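Local coordinates for 1,4-dihydroxy-2-naphthoyl-CoA hydrolase (Prochlorococcus marinus, PDB 2HX5), which probably hydrolyses 1,4-dihydroxy-2-naphthoyl-CoA to 1,4-dihydroxy-2-naphthoate and CoA, a step of phylloquinone (vitamin K1) biosynthesis, at residues Leu8-Val13 with Met88-Glu93; Asp84-Glu89 with Phe104-Glu109. All coordinates share one frame; numbering follows the deposited sequence. Where two conformers were deposited one is given.

Interaction 1 of 2, residues Leu8-Val13 with Met88-Glu93; sequences LLLRRV and MELRPE
L10 and M88 form an antiparallel hydrogen-bonded pair, and L9 faces E89 in the neighbouring non-hydrogen-bonded position, the axes of strands 9-13 and 88-93 running at 143° to each other. Both bonds of the L10-M88 pair are nearly straight at hydrogen: L10 N reaches M88 O in the carbonyl plane at 2.9 Å, whereas M88 N sits above the plane of the L10 carbonyl, 38° out of it. A third bond, from L90 N to L8 O (2.9 Å), engages the carbonyl of the last residue of helix 5-8, so pairing starts where the helix gives way to the strand.

M88, a selenomethionine, contributes the largest share of the buried surface. Its chain is extended as far as SE and then bends (chi3 -72°), which turns CE back over the first strand. There the methyl lies 3.9 Å from L10 CB and comes closest to the backbone of R11, 3.6 Å from its C, with R12 CB also in contact, while SE rests 3.8 Å from R12 CD, the two long chains crossing at a slant. The polar end of R12 goes on to a salt bridge with E36 and a cation-pi contact with W33, both on helix 29-45. At the other end L8 CD2 meets the ring of P92, 3.9 Å from its CD, and also approaches L90 CB. On the face of L9 and E89 the two side chains run alongside, pointing the same way, with L9 CD2 against the aliphatic part and carboxylate carbon of E89.

L10, R12 and L90 touch helix 29-45, around which the antiparallel sheet curls; strand 9-13, outermost in the sheet of this chain, is part of the hotdog fold of the 4-hydroxybenzoyl-CoA thioesterase family.

Interaction 2 of 2, residues Asp84-Glu89 with Phe104-Glu109; sequences DALAME and FEFRCE
F106 meets two residues of the facing strand through its CD2 and CE2 atoms. CE2 lies 3.6 Å from SE of the selenomethionine M88, a Met-aromatic contact in which the selenium stands obliquely, 56° off the ring normal, and CD2 touches both M88 CG and L86 CD1. The other methyl of L86 packs on C108, two residues after F106, CD2 being 3.8 Å from C108 CB. With SG anti to the backbone N (chi1 -176°), C108 directs its sulfur to the carboxylate of D84, 3.7 Å from CG. Were F106 replaced by an alanine, M88 SE would probably lose its aromatic partner and a gap would open beside L86 CD1.

On the face of A87, E89, E105 and R107, polar chains dominate. In one of two conformers of R107, NE approaches E105 OE2, a doubtful and at best weak bond; E105 OE1 is held by R91, which may offset the nearby carboxylate of E89.

Beneath these side chains, two hydrogen-bonded pairs fix the register: A87 with R107, and E89 with E105, where R107 N to A87 O is 2.8 Å and E89 N to E105 O 2.9 Å. M88 and F106 form the non-hydrogen-bonded pair between them, which brings their side chains out together on one face. At the strand ends, one water links D84 OD1 to E109 OE2 and another joins A85 O to E109 N. D84 OD2 also makes a salt bridge with R57 of the second subunit, placing this end at an interface.

The face of L86, F104 and F106 is covered by W33, C34, S37 and L30 of helix 29-45, as expected for an antiparallel hairpin of the hotdog fold wrapped round its central helix.

How the interactions relate
Interactions 1 and 2 lie side by side in one antiparallel sheet, their centres about 8 Å apart, and share M88 and E89 of strand 85-96. That strand is flanked by strand 9-13 in interaction 1 and by strand 99-108 in interaction 2. Along the chain, 8-13 comes first, then 84-89 and 88-93 overlap on the shared strand, and 104-109 follows as the second arm of its hairpin. Direct links join the two contacts: R12 O probably accepts a backbone hydrogen bond from L86 N, V13 packs on D84, and L90 packs on F104. The N-terminal strand is thereby tied through strand 85-96 to the hairpin.

Interaction 1 of 2, residues Leu8-Val13 with Met88-Glu93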
ATOM      1  N   LEU A   8      20.665  -2.674 -14.583  1.00 14.82           N
ATOM      2  CA  LEU A   8      19.877  -1.480 -14.999  1.00 15.81           C
ATOM      3  C   LEU A   8      18.662  -1.767 -15.853  1.00 17.52           C
ATOM      4  O   LEU A   8      17.826  -0.883 -16.040  1.00 16.45           O
ATOM      5  CB  LEU A   8      20.779  -0.474 -15.721  1.00 17.18           C
ATOM      6  CG  LEU A   8      21.961   0.097 -14.938  1.00 14.84           C
ATOM      7  CD1 LEU A   8      22.833   1.025 -15.844  1.00 18.08           C
ATOM      8  CD2 LEU A   8      21.541   0.834 -13.700  1.00 16.14           C
ATOM      9  N   LEU A   9      18.582  -2.977 -16.396  1.00 16.53           N
ATOM     10  CA  LEU A   9      17.429  -3.420 -17.171  1.00 16.97           C
ATOM     11  C   LEU A   9      16.717  -4.475 -16.371  1.00 17.97           C
ATOM     12  O   LEU A   9      17.247  -5.584 -16.175  1.00 19.57           O
ATOM     13  CB  LEU A   9      17.814  -3.988 -18.548  1.00 16.33           C
ATOM     14  CG  LEU A   9      18.552  -3.053 -19.481  1.00 25.49           C
ATOM     15  CD1 LEU A   9      18.854  -3.743 -20.858  1.00 27.86           C
ATOM     16  CD2 LEU A   9      17.731  -1.795 -19.703  1.00 25.89           C
ATOM     17  N   LEU A  10      15.535  -4.149 -15.888  1.00 16.27           N
ATOM     18  CA  LEU A  10      14.844  -5.004 -14.972  1.00 15.96           C
ATOM     19  C   LEU A  10      13.442  -5.233 -15.522  1.00 18.83           C
ATOM     20  O   LEU A  10      13.049  -4.645 -16.537  1.00 20.37           O
ATOM     21  CB  LEU A  10      14.843  -4.374 -13.561  1.00 18.87           C
ATOM     22  CG  LEU A  10      16.259  -4.103 -12.983  1.00 19.84           C
ATOM     23  CD1 LEU A  10      16.214  -3.236 -11.732  1.00 23.45           C
ATOM     24  CD2 LEU A  10      17.016  -5.435 -12.716  1.00 22.43           C
ATOM     25  N   ARG A  11      12.701  -6.146 -14.913  1.00 19.47           N
ATOM     26  CA  ARG A  11      11.396  -6.520 -15.392  1.00 21.61           C
ATOM     27  C   ARG A  11      10.437  -6.700 -14.233  1.00 21.84           C
ATOM     28  O   ARG A  11      10.827  -7.147 -13.153  1.00 23.44           O
ATOM     29  CB  ARG A  11      11.463  -7.838 -16.155  1.00 25.06           C
ATOM     30  CG  ARG A  11      10.096  -8.409 -16.572  1.00 30.23           C
ATOM     31  CD  ARG A  11      10.311  -9.694 -17.406  1.00 34.59           C
ATOM     32  NE  ARG A  11       9.063 -10.317 -17.867  1.00 39.59           N
ATOM     33  CZ  ARG A  11       8.230 -11.031 -17.106  1.00 42.14           C
ATOM     34  NH1 ARG A  11       8.477 -11.235 -15.808  1.00 42.91           N
ATOM     35  NH2 ARG A  11       7.132 -11.556 -17.656  1.00 43.62           N
ATOM     36  N   ARG A  12       9.195  -6.318 -14.453  1.00 20.75           N
ATOM     37  CA  ARG A  12       8.144  -6.722 -13.524  1.00 23.57           C
ATOM     38  C   ARG A  12       6.795  -6.824 -14.208  1.00 21.87           C
ATOM     39  O   ARG A  12       6.523  -6.264 -15.268  1.00 21.44           O
ATOM     40  CB  ARG A  12       8.051  -5.801 -12.318  1.00 26.40           C
ATOM     41  CG  ARG A  12       7.404  -4.455 -12.585  1.00 25.53           C
ATOM     42  CD  ARG A  12       7.353  -3.605 -11.298  1.00 25.55           C
ATOM     43  NE  ARG A  12       6.536  -4.159 -10.229  1.00 25.34           N
ATOM     44  CZ  ARG A  12       6.903  -4.312  -8.925  1.00 24.75           C
ATOM     45  NH1 ARG A  12       8.101  -4.039  -8.434  1.00 22.48           N
ATOM     46  NH2 ARG A  12       5.991  -4.743  -8.091  1.00 25.04           N
ATOM     47  N   VAL A  13       5.934  -7.562 -13.533  1.00 19.50           N
ATOM     48  CA  VAL A  13       4.588  -7.812 -14.012  1.00 16.62           C
ATOM     49  C   VAL A  13       3.619  -7.091 -13.061  1.00 14.99           C
ATOM     50  O   VAL A  13       3.719  -7.185 -11.815  1.00 18.44           O
ATOM     51  CB  VAL A  13       4.227  -9.330 -14.061  1.00 19.07           C
ATOM     52  CG1 VAL A  13       2.851  -9.536 -14.659  1.00 19.86           C
ATOM     53  CG2 VAL A  13       5.358 -10.099 -14.820  1.00 21.61           C
HETATM   54  N   MSE A  88      11.824  -2.219 -17.370  1.00 18.17           N
HETATM   55  CA  MSE A  88      12.241  -1.047 -16.620  1.00 19.57           C
HETATM   56  C   MSE A  88      13.697  -0.747 -16.904  1.00 23.62           C
HETATM   57  O   MSE A  88      14.534  -1.614 -16.806  1.00 23.93           O
HETATM   58  CB  MSE A  88      12.075  -1.290 -15.146  1.00 19.81           C
HETATM   59  CG  MSE A  88      10.582  -1.510 -14.746  1.00 24.99           C
HETATM   60 SE   MSE A  88      10.339  -1.745 -12.858  0.75 24.73          SE
HETATM   61  CE  MSE A  88      11.117  -3.562 -12.691  1.00 29.52           C
ATOM     62  N   GLU A  89      13.996   0.466 -17.328  1.00 17.65           N
ATOM     63  CA  GLU A  89      15.371   0.857 -17.536  1.00 17.27           C
ATOM     64  C   GLU A  89      15.730   1.963 -16.571  1.00 15.39           C
ATOM     65  O   GLU A  89      15.036   2.985 -16.488  1.00 14.90           O
ATOM     66  CB  GLU A  89      15.577   1.361 -18.949  1.00 17.96           C
ATOM     67  CG  GLU A  89      17.005   1.866 -19.143  1.00 18.36           C
ATOM     68  CD  GLU A  89      17.496   1.867 -20.595  1.00 24.17           C
ATOM     69  OE1 GLU A  89      16.676   1.591 -21.526  1.00 28.70           O
ATOM     70  OE2 GLU A  89      18.722   2.139 -20.757  1.00 27.83           O
ATOM     71  N   LEU A  90      16.804   1.783 -15.824  1.00 14.61           N
ATOM     72  CA  LEU A  90      17.238   2.730 -14.815  1.00 14.61           C
ATOM     73  C   LEU A  90      18.464   3.481 -15.346  1.00 12.92           C
ATOM     74  O   LEU A  90      19.397   2.887 -15.936  1.00 13.42           O
ATOM     75  CB  LEU A  90      17.663   2.002 -13.517  1.00 16.00           C
ATOM     76  CG  LEU A  90      16.578   1.611 -12.534  1.00 17.29           C
ATOM     77  CD1 LEU A  90      15.559   0.693 -13.214  1.00 17.89           C
ATOM     78  CD2 LEU A  90      17.193   0.987 -11.321  1.00 18.84           C
ATOM     79  N   ARG A  91      18.465   4.784 -15.105  1.00 15.50           N
ATOM     80  CA  ARG A  91      19.611   5.618 -15.457  1.00 15.19           C
ATOM     81  C   ARG A  91      19.969   6.496 -14.254  1.00 15.50           C
ATOM     82  O   ARG A  91      19.309   7.515 -14.032  1.00 15.67           O
ATOM     83  CB  ARG A  91      19.313   6.472 -16.695  1.00 16.77           C
ATOM     84  CG  ARG A  91      19.193   5.655 -17.959  1.00 16.98           C
ATOM     85  CD  ARG A  91      18.779   6.513 -19.145  1.00 23.22           C
ATOM     86  NE  ARG A  91      18.711   5.845 -20.455  1.00 27.93           N
ATOM     87  CZ  ARG A  91      17.603   5.306 -20.986  1.00 36.71           C
ATOM     88  NH1 ARG A  91      16.417   5.239 -20.316  1.00 28.49           N
ATOM     89  NH2 ARG A  91      17.696   4.806 -22.218  1.00 31.77           N
ATOM     90  N   PRO A  92      20.955   6.056 -13.454  1.00 16.87           N
ATOM     91  CA  PRO A  92      21.405   6.839 -12.310  1.00 18.10           C
ATOM     92  C   PRO A  92      22.343   7.990 -12.696  1.00 18.50           C
ATOM     93  O   PRO A  92      23.022   7.901 -13.721  1.00 19.38           O
ATOM     94  CB  PRO A  92      22.102   5.793 -11.407  1.00 20.10           C
ATOM     95  CG  PRO A  92      22.012   4.457 -12.106  1.00 22.02           C
ATOM     96  CD  PRO A  92      21.641   4.738 -13.525  1.00 16.04           C
ATOM     97  N   GLU A  93      22.361   9.048 -11.890  1.00 18.04           N
ATOM     98  CA  GLU A  93      23.241  10.192 -12.115  1.00 19.99           C
ATOM     99  C   GLU A  93      23.710  10.686 -10.776  1.00 20.02           C
ATOM    100  O   GLU A  93      22.898  11.026  -9.920  1.00 17.80           O
ATOM    101  CB  GLU A  93      22.508  11.325 -12.825  1.00 18.84           C
ATOM    102  CG  GLU A  93      23.369  12.527 -13.158  1.00 27.10           C
ATOM    103  CD  GLU A  93      22.602  13.701 -13.858  1.00 33.19           C
ATOM    104  OE1 GLU A  93      21.477  13.500 -14.362  1.00 57.97           O
ATOM    105  OE2 GLU A  93      23.151  14.831 -13.925  1.00 53.89           O
TER

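Interaction 2 of 2, residues Asp84-Glu89 with Phe104-Glu109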
ATOM      1  N   ASP A  84       0.347  -6.773 -17.364  1.00 19.72           N
ATOM      2  CA  ASP A  84       1.369  -6.177 -18.246  1.00 18.94           C
ATOM      3  C   ASP A  84       2.763  -6.548 -17.763  1.00 19.36           C
ATOM      4  O   ASP A  84       3.036  -6.486 -16.567  1.00 19.79           O
ATOM      5  CB  ASP A  84       1.272  -4.670 -18.337  1.00 18.59           C
ATOM      6  CG  ASP A  84       0.159  -4.158 -19.257  1.00 21.04           C
ATOM      7  OD1 ASP A  84      -0.435  -4.923 -20.053  1.00 22.44           O
ATOM      8  OD2 ASP A  84      -0.124  -2.945 -19.184  1.00 23.40           O
ATOM      9  N   ALA A  85       3.628  -6.967 -18.710  1.00 20.28           N
ATOM     10  CA  ALA A  85       5.025  -7.180 -18.467  1.00 19.38           C
ATOM     11  C   ALA A  85       5.692  -5.845 -18.766  1.00 19.42           C
ATOM     12  O   ALA A  85       5.639  -5.364 -19.916  1.00 22.00           O
ATOM     13  CB  ALA A  85       5.570  -8.269 -19.422  1.00 19.77           C
ATOM     14  N   LEU A  86       6.315  -5.247 -17.767  1.00 17.22           N
ATOM     15  CA  LEU A  86       6.977  -3.976 -17.951  1.00 18.58           C
ATOM     16  C   LEU A  86       8.495  -4.137 -17.944  1.00 17.92           C
ATOM     17  O   LEU A  86       9.074  -4.778 -17.033  1.00 20.32           O
ATOM     18  CB  LEU A  86       6.601  -2.987 -16.837  1.00 20.95           C
ATOM     19  CG  LEU A  86       5.118  -2.697 -16.670  1.00 20.39           C
ATOM     20  CD1 LEU A  86       4.983  -1.722 -15.477  1.00 22.89           C
ATOM     21  CD2 LEU A  86       4.469  -2.155 -17.922  1.00 23.67           C
ATOM     22  N   ALA A  87       9.140  -3.536 -18.931  1.00 17.52           N
ATOM     23  CA  ALA A  87      10.592  -3.492 -19.049  1.00 18.65           C
ATOM     24  C   ALA A  87      10.997  -2.176 -18.391  1.00 19.63           C
ATOM     25  O   ALA A  87      10.460  -1.128 -18.772  1.00 21.62           O
ATOM     26  CB  ALA A  87      10.961  -3.559 -20.523  1.00 18.81           C
HETATM   27  N   MSE A  88      11.824  -2.219 -17.370  1.00 18.17           N
HETATM   28  CA  MSE A  88      12.241  -1.047 -16.620  1.00 19.57           C
HETATM   29  C   MSE A  88      13.697  -0.747 -16.904  1.00 23.62           C
HETATM   30  O   MSE A  88      14.534  -1.614 -16.806  1.00 23.93           O
HETATM   31  CB  MSE A  88      12.075  -1.290 -15.146  1.00 19.81           C
HETATM   32  CG  MSE A  88      10.582  -1.510 -14.746  1.00 24.99           C
HETATM   33 SE   MSE A  88      10.339  -1.745 -12.858  0.75 24.73          SE
HETATM   34  CE  MSE A  88      11.117  -3.562 -12.691  1.00 29.52           C
ATOM     35  N   GLU A  89      13.996   0.466 -17.328  1.00 17.65           N
ATOM     36  CA  GLU A  89      15.371   0.857 -17.536  1.00 17.27           C
ATOM     37  C   GLU A  89      15.730   1.963 -16.571  1.00 15.39           C
ATOM     38  O   GLU A  89      15.036   2.985 -16.488  1.00 14.90           O
ATOM     39  CB  GLU A  89      15.577   1.361 -18.949  1.00 17.96           C
ATOM     40  CG  GLU A  89      17.005   1.866 -19.143  1.00 18.36           C
ATOM     41  CD  GLU A  89      17.496   1.867 -20.595  1.00 24.17           C
ATOM     42  OE1 GLU A  89      16.676   1.591 -21.526  1.00 28.70           O
ATOM     43  OE2 GLU A  89      18.722   2.139 -20.757  1.00 27.83           O
ATOM     44  N   PHE A 104      13.738   6.403 -14.219  1.00 13.50           N
ATOM     45  CA  PHE A 104      13.150   5.119 -14.451  1.00 14.64           C
ATOM     46  C   PHE A 104      12.267   5.247 -15.665  1.00 14.27           C
ATOM     47  O   PHE A 104      11.346   6.085 -15.688  1.00 15.72           O
ATOM     48  CB  PHE A 104      12.277   4.735 -13.256  1.00 14.46           C
ATOM     49  CG  PHE A 104      13.003   4.702 -11.926  1.00 13.80           C
ATOM     50  CD1 PHE A 104      13.186   5.831 -11.160  1.00 14.49           C
ATOM     51  CD2 PHE A 104      13.522   3.492 -11.459  1.00 16.33           C
ATOM     52  CE1 PHE A 104      13.845   5.790  -9.946  1.00 14.70           C
ATOM     53  CE2 PHE A 104      14.155   3.460 -10.256  1.00 14.49           C
ATOM     54  CZ  PHE A 104      14.312   4.612  -9.492  1.00 16.02           C
ATOM     55  N   GLU A 105      12.469   4.401 -16.670  1.00 13.17           N
ATOM     56  CA  GLU A 105      11.594   4.384 -17.847  1.00 14.05           C
ATOM     57  C   GLU A 105      10.859   3.032 -17.898  1.00 16.08           C
ATOM     58  O   GLU A 105      11.521   1.983 -17.790  1.00 17.13           O
ATOM     59  CB  GLU A 105      12.460   4.563 -19.086  1.00 17.99           C
ATOM     60  CG  GLU A 105      11.760   4.534 -20.337  1.00 20.11           C
ATOM     61  CD  GLU A 105      12.736   4.631 -21.526  1.00 29.63           C
ATOM     62  OE1 GLU A 105      13.547   5.561 -21.549  1.00 30.69           O
ATOM     63  OE2 GLU A 105      12.702   3.740 -22.385  1.00 43.93           O
ATOM     64  N   PHE A 106       9.537   3.042 -18.043  1.00 15.21           N
ATOM     65  CA  PHE A 106       8.722   1.824 -18.055  1.00 15.66           C
ATOM     66  C   PHE A 106       8.187   1.621 -19.433  1.00 16.62           C
ATOM     67  O   PHE A 106       7.499   2.531 -19.961  1.00 16.95           O
ATOM     68  CB  PHE A 106       7.533   1.990 -17.121  1.00 15.52           C
ATOM     69  CG  PHE A 106       7.904   2.067 -15.675  1.00 14.89           C
ATOM     70  CD1 PHE A 106       8.327   3.265 -15.145  1.00 16.04           C
ATOM     71  CD2 PHE A 106       7.804   0.948 -14.826  1.00 15.58           C
ATOM     72  CE1 PHE A 106       8.687   3.357 -13.820  1.00 17.47           C
ATOM     73  CE2 PHE A 106       8.136   1.039 -13.476  1.00 16.92           C
ATOM     74  CZ  PHE A 106       8.597   2.246 -12.972  1.00 17.69           C
ATOM     75  N   ARG A 107       8.513   0.483 -20.060  0.50 17.46           N
ATOM     76  CA  ARG A 107       8.024   0.185 -21.397  0.50 15.97           C
ATOM     77  C   ARG A 107       7.090  -1.020 -21.336  0.50 16.19           C
ATOM     78  O   ARG A 107       7.268  -1.911 -20.517  0.50 15.61           O
ATOM     79  CB  ARG A 107       9.174  -0.128 -22.370  0.50 16.49           C
ATOM     80  CG  ARG A 107       9.880   1.096 -22.924  0.50 17.45           C
ATOM     81  CD  ARG A 107      10.988   0.769 -23.941  0.50 18.35           C
ATOM     82  NE  ARG A 107      11.836   1.944 -24.202  0.50 20.33           N
ATOM     83  CZ  ARG A 107      11.673   2.814 -25.193  0.50 22.95           C
ATOM     84  NH1 ARG A 107      10.725   2.647 -26.112  0.50 21.00           N
ATOM     85  NH2 ARG A 107      12.513   3.850 -25.293  0.50 22.89           N
ATOM     86  N   CYS A 108       6.084  -1.038 -22.198  1.00 19.20           N
ATOM     87  CA  CYS A 108       5.234  -2.189 -22.366  1.00 21.29           C
ATOM     88  C   CYS A 108       5.002  -2.285 -23.852  1.00 23.09           C
ATOM     89  O   CYS A 108       4.637  -1.290 -24.479  1.00 21.25           O
ATOM     90  CB  CYS A 108       3.935  -1.971 -21.658  1.00 20.85           C
ATOM     91  SG  CYS A 108       2.844  -3.410 -21.713  1.00 27.60           S
ATOM     92  N   GLU A 109       5.257  -3.477 -24.388  1.00 27.29           N
ATOM     93  CA  GLU A 109       5.194  -3.741 -25.832  1.00 33.12           C
ATOM     94  C   GLU A 109       6.014  -2.680 -26.559  1.00 30.26           C
ATOM     95  O   GLU A 109       5.553  -2.040 -27.499  1.00 31.67           O
ATOM     96  CB  GLU A 109       3.729  -3.801 -26.262  1.00 34.34           C
ATOM     97  CG  GLU A 109       3.035  -5.047 -25.684  1.00 42.58           C
ATOM     98  CD  GLU A 109       1.514  -5.070 -25.857  1.00 45.73           C
ATOM     99  OE1 GLU A 109       1.003  -4.550 -26.878  1.00 63.03           O
ATOM    100  OE2 GLU A 109       0.827  -5.618 -24.962  1.00 59.78           O
TER
HETATM  101  O   HOH W   1       0.427  -6.918 -22.141  1.00 43.80           O
HETATM  102  O   HOH W   2       5.404  -5.893 -23.017  1.00 44.88           O